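PDB 3IAL: prolyl-tRNA synthetase from Giardia lamblia ATCC 50803, which probably charges tRNA(Pro) with L-proline in an ATP-dependent reaction that passes through a prolyl-adenylate intermediate. Local coordinates for residues B[131-134]-B[135-138]; B[184-187]-B[188-191]. One frame throughout, in Å; residues are numbered along the deposited sequence.

Contact 1. Residues B[131-134]-B[135-138]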
loop_
_atom_site.group_PDB
_atom_site.type_symbol
_atom_site.label_atom_id
_atom_site.label_comp_id
_atom_site.label_asym_id
_atom_site.label_seq_id
_atom_site.Cartn_x
_atom_site.Cartn_y
_atom_site.Cartn_z
ATOM N N PHE B 131 3.675 -20.799 7.941
ATOM C CA PHE B 131 5.009 -20.974 8.574
ATOM C C PHE B 131 5.369 -22.455 8.733
ATOM O O PHE B 131 6.536 -22.844 8.602
ATOM C CB PHE B 131 5.066 -20.292 9.945
ATOM C CG PHE B 131 5.260 -18.788 9.895
ATOM C CD1 PHE B 131 5.080 -18.056 8.714
ATOM C CD2 PHE B 131 5.593 -18.095 11.061
ATOM C CE1 PHE B 131 5.258 -16.668 8.697
ATOM C CE2 PHE B 131 5.770 -16.707 11.045
ATOM C CZ PHE B 131 5.609 -15.995 9.857
ATOM N N SER B 132 4.361 -23.270 9.024
ATOM C CA SER B 132 4.524 -24.724 9.154
ATOM C C SER B 132 5.135 -25.352 7.905
ATOM O O SER B 132 5.882 -26.319 7.992
ATOM C CB SER B 132 3.167 -25.384 9.432
ATOM O OG SER B 132 3.330 -26.727 9.858
ATOM N N LYS B 133 4.793 -24.803 6.745
ATOM C CA LYS B 133 5.337 -25.259 5.468
ATOM C C LYS B 133 6.683 -24.604 5.142
ATOM O O LYS B 133 7.589 -25.265 4.637
ATOM C CB LYS B 133 4.330 -24.985 4.347
ATOM C CG LYS B 133 2.950 -25.604 4.596
ATOM C CD LYS B 133 1.982 -25.285 3.464
ATOM C CE LYS B 133 0.598 -25.864 3.730
ATOM N NZ LYS B 133 0.008 -25.260 4.954
ATOM N N TRP B 134 6.823 -23.318 5.445
ATOM C CA TRP B 134 8.050 -22.578 5.114
ATOM C C TRP B 134 9.238 -22.876 6.041
ATOM O O TRP B 134 10.392 -22.663 5.663
ATOM C CB TRP B 134 7.782 -21.074 5.114
ATOM C CG TRP B 134 6.706 -20.631 4.157
ATOM C CD1 TRP B 134 6.261 -21.296 3.050
ATOM C CD2 TRP B 134 5.968 -19.405 4.211
ATOM N NE1 TRP B 134 5.286 -20.564 2.419
ATOM C CE2 TRP B 134 5.087 -19.398 3.110
ATOM C CE3 TRP B 134 5.972 -18.304 5.080
ATOM C CZ2 TRP B 134 4.220 -18.341 2.856
ATOM C CZ3 TRP B 134 5.105 -17.257 4.829
ATOM C CH2 TRP B 134 4.238 -17.283 3.730
ATOM N N VAL B 135 8.954 -23.349 7.250
ATOM C CA VAL B 135 9.979 -23.582 8.257
ATOM C C VAL B 135 10.194 -25.080 8.428
ATOM O O VAL B 135 9.341 -25.769 8.971
ATOM C CB VAL B 135 9.580 -22.977 9.611
ATOM C CG1 VAL B 135 10.633 -23.276 10.666
ATOM C CG2 VAL B 135 9.340 -21.473 9.473
ATOM N N ARG B 136 11.331 -25.572 7.939
ATOM C CA ARG B 136 11.707 -26.985 8.093
ATOM C C ARG B 136 13.092 -27.166 8.726
ATOM O O ARG B 136 13.345 -28.173 9.389
ATOM C CB ARG B 136 11.626 -27.697 6.734
ATOM C CG ARG B 136 10.211 -27.691 6.105
ATOM C CD ARG B 136 9.217 -28.511 6.952
ATOM N NE ARG B 136 7.812 -28.372 6.556
ATOM C CZ ARG B 136 7.241 -29.008 5.532
ATOM N NH1 ARG B 136 7.949 -29.825 4.762
ATOM N NH2 ARG B 136 5.950 -28.828 5.269
ATOM N N SER B 137 13.960 -26.172 8.553
ATOM C CA SER B 137 15.333 -26.219 9.033
ATOM C C SER B 137 15.696 -24.923 9.768
ATOM O O SER B 137 15.052 -23.890 9.568
ATOM C CB SER B 137 16.266 -26.421 7.829
ATOM O OG SER B 137 17.603 -26.035 8.109
ATOM N N TYR B 138 16.733 -24.987 10.609
ATOM C CA TYR B 138 17.318 -23.789 11.213
ATOM C C TYR B 138 17.787 -22.809 10.140
ATOM O O TYR B 138 17.902 -21.610 10.409
ATOM C CB TYR B 138 18.483 -24.127 12.156
ATOM C CG TYR B 138 19.724 -24.637 11.456
ATOM C CD1 TYR B 138 20.774 -23.779 11.146
ATOM C CD2 TYR B 138 19.841 -25.979 11.088
ATOM C CE1 TYR B 138 21.910 -24.245 10.487
ATOM C CE2 TYR B 138 20.974 -26.454 10.435
ATOM C CZ TYR B 138 22.001 -25.584 10.136
ATOM O OH TYR B 138 23.122 -26.049 9.480
#

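Contact 2. Residues B[184-187]-B[188-191]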
loop_
_atom_site.group_PDB
_atom_site.type_symbol
_atom_site.label_atom_id
_atom_site.label_comp_id
_atom_site.label_asym_id
_atom_site.label_seq_id
_atom_site.Cartn_x
_atom_site.Cartn_y
_atom_site.Cartn_z
ATOM N N VAL B 184 12.699 -12.494 22.383
ATOM C CA VAL B 184 12.819 -11.320 23.252
ATOM C C VAL B 184 13.506 -10.150 22.547
ATOM O O VAL B 184 13.059 -9.020 22.646
ATOM C CB VAL B 184 13.573 -11.665 24.558
ATOM C CG1 VAL B 184 13.996 -10.398 25.279
ATOM C CG2 VAL B 184 12.698 -12.548 25.450
ATOM N N SER B 185 14.588 -10.420 21.826
ATOM C CA SER B 185 15.282 -9.367 21.073
ATOM C C SER B 185 14.384 -8.742 19.990
ATOM O O SER B 185 14.474 -7.537 19.714
ATOM C CB SER B 185 16.567 -9.914 20.437
ATOM O OG SER B 185 17.143 -8.958 19.554
ATOM N N GLN B 186 13.519 -9.553 19.380
ATOM C CA GLN B 186 12.603 -9.038 18.352
ATOM C C GLN B 186 11.653 -7.964 18.901
ATOM O O GLN B 186 11.342 -6.996 18.211
ATOM C CB GLN B 186 11.776 -10.160 17.729
ATOM C CG GLN B 186 11.043 -9.749 16.442
ATOM C CD GLN B 186 12.009 -9.346 15.352
ATOM O OE1 GLN B 186 12.987 -10.040 15.104
ATOM N NE2 GLN B 186 11.766 -8.198 14.726
ATOM N N LEU B 187 11.174 -8.158 20.125
ATOM C CA LEU B 187 10.297 -7.175 20.764
ATOM C C LEU B 187 10.936 -5.787 20.826
ATOM O O LEU B 187 10.268 -4.789 20.552
ATOM C CB LEU B 187 9.859 -7.641 22.152
ATOM C CG LEU B 187 8.557 -8.454 22.229
ATOM C CD1 LEU B 187 8.464 -9.559 21.185
ATOM C CD2 LEU B 187 8.394 -9.029 23.630
ATOM N N SER B 188 12.223 -5.723 21.158
ATOM C CA SER B 188 12.957 -4.455 21.145
ATOM C C SER B 188 13.002 -3.851 19.745
ATOM O O SER B 188 12.860 -2.639 19.593
ATOM C CB SER B 188 14.393 -4.636 21.647
ATOM O OG SER B 188 14.403 -5.161 22.958
ATOM N N ASP B 189 13.209 -4.686 18.724
ATOM C CA ASP B 189 13.190 -4.204 17.332
ATOM C C ASP B 189 11.838 -3.591 16.984
ATOM O O ASP B 189 11.780 -2.548 16.339
ATOM C CB ASP B 189 13.529 -5.322 16.334
ATOM C CG ASP B 189 15.012 -5.639 16.292
ATOM O OD1 ASP B 189 15.796 -4.940 16.972
ATOM O OD2 ASP B 189 15.398 -6.580 15.568
ATOM N N TYR B 190 10.758 -4.237 17.414
ATOM C CA TYR B 190 9.417 -3.702 17.191
ATOM C C TYR B 190 9.282 -2.347 17.895
ATOM O O TYR B 190 8.800 -1.390 17.301
ATOM C CB TYR B 190 8.330 -4.643 17.729
ATOM C CG TYR B 190 8.151 -5.995 17.051
ATOM C CD1 TYR B 190 8.235 -6.156 15.673
ATOM C CD2 TYR B 190 7.816 -7.109 17.809
ATOM C CE1 TYR B 190 8.027 -7.412 15.082
ATOM C CE2 TYR B 190 7.609 -8.341 17.234
ATOM C CZ TYR B 190 7.711 -8.497 15.880
ATOM O OH TYR B 190 7.486 -9.758 15.358
ATOM N N TRP B 191 9.714 -2.270 19.157
ATOM C CA TRP B 191 9.656 -1.014 19.913
ATOM C C TRP B 191 10.477 0.106 19.289
ATOM O O TRP B 191 10.059 1.271 19.336
ATOM C CB TRP B 191 10.045 -1.220 21.384
ATOM C CG TRP B 191 8.900 -1.756 22.182
ATOM C CD1 TRP B 191 8.778 -3.002 22.712
ATOM C CD2 TRP B 191 7.691 -1.067 22.495
ATOM N NE1 TRP B 191 7.569 -3.132 23.347
ATOM C CE2 TRP B 191 6.881 -1.955 23.230
ATOM C CE3 TRP B 191 7.208 0.221 22.219
ATOM C CZ2 TRP B 191 5.621 -1.601 23.702
ATOM C CZ3 TRP B 191 5.958 0.575 22.683
ATOM C CH2 TRP B 191 5.175 -0.336 23.420
HETATM O O HOH W 1 13.829 -7.290 13.096
#

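Contact 1. Residues B[131-134]-B[135-138]
Arg136 folds its side chain back over the last turn of helix 124-134, its guanidinium lying against the backbone of Ser132 and Lys133. A bend at chi2 (-65°) turns the chain toward the helix, and Arg136 NE donates to Ser132 O at 3.2 Å. This bond is almost straight, 172° at the hydrogen, and lies both in the carbonyl plane and in that of the guanidinium. Lys133 O sits over one face of the group, offset toward its rim, while Arg136 NH2 comes within 3.6 Å of Lys133 CA. The negative end of the helix dipole would be expected to favour a cation here. One step earlier, Val135 N donates to Phe131 O at 2.8 Å, an i to i+4 bond at the point where Val135 leaves helical geometry. Val135 CG2 packs against that same carbonyl, 3.2 Å from Phe131 O, and more loosely against Phe131 CB. Trp134 points across the dimer interface, bonded through NE1 to Asp39 of the second subunit and in cation-pi contact with its Arg51. Phe131 and Val135 settle the helix end onto strands 143-152 and 167-177, and Arg136 and Tyr138 then bond through their backbones to Ala257 of strand 256-257.

Contact 2. Residues B[184-187]-B[188-191]
Gln186 and Tyr190, one helical turn apart, meet with the amide plane inclined 61° to the phenol ring. The closest touch is made by the glutamine's aliphatic part: Gln186 CG lies over the ring face, 4.0 Å from the centroid of Tyr190, a CH-pi contact. With CG anti to the backbone N (chi1 -167°) and a bend at chi2, the chain passes over the ring and brings NE2 back toward Asp189. Amide and carboxylate stand nearly perpendicular, 82° apart, and are joined through a water that accepts from Gln186 NE2 at 2.8 Å and donates to Asp189 OD2 at 3.0 Å. The remaining amide atom, OE1, bonds to Lys144, and the Tyr190 hydroxyl to Thr269, so both polar ends are fixed from outside the helix. Gln186 O also lies over a face of the Tyr190 ring, 3.4 Å above its plane and offset toward the rim, while accepting from Tyr190 N at 2.9 Å. Trp191 CD1 approaches Leu187 O, and its NE1 bonds to Glu224. Regular i to i+4 bonds and a buried flank of Gln186, Leu187 and Tyr190 mark an amphipathic helix packed on the antiparallel sheet of the class II synthetase catalytic domain.

Contact 1 precedes contact 2 along the chain, and both belong to the class II synthetase core. Their centres are 22 Å apart and their nearest atoms about 8 Å apart, without touching. Strands 143-152 and 167-177 run antiparallel to one another between helices 124-134 and 180-201, and strand 167-177 is packed on by side chains of both: Phe131 and Val135 reach Cys176, whereas Gln186 and Tyr190 reach Cys175, the neighbouring position. The side chains of Phe131 and Tyr190 lie about 11 and 8 Å from the bound prolyl-adenylate, too far for contact. Residues 131-138 also meet the second subunit, tying the dimer interface to the same catalytic sheet; no other chain of the assembly touches residues 184-191.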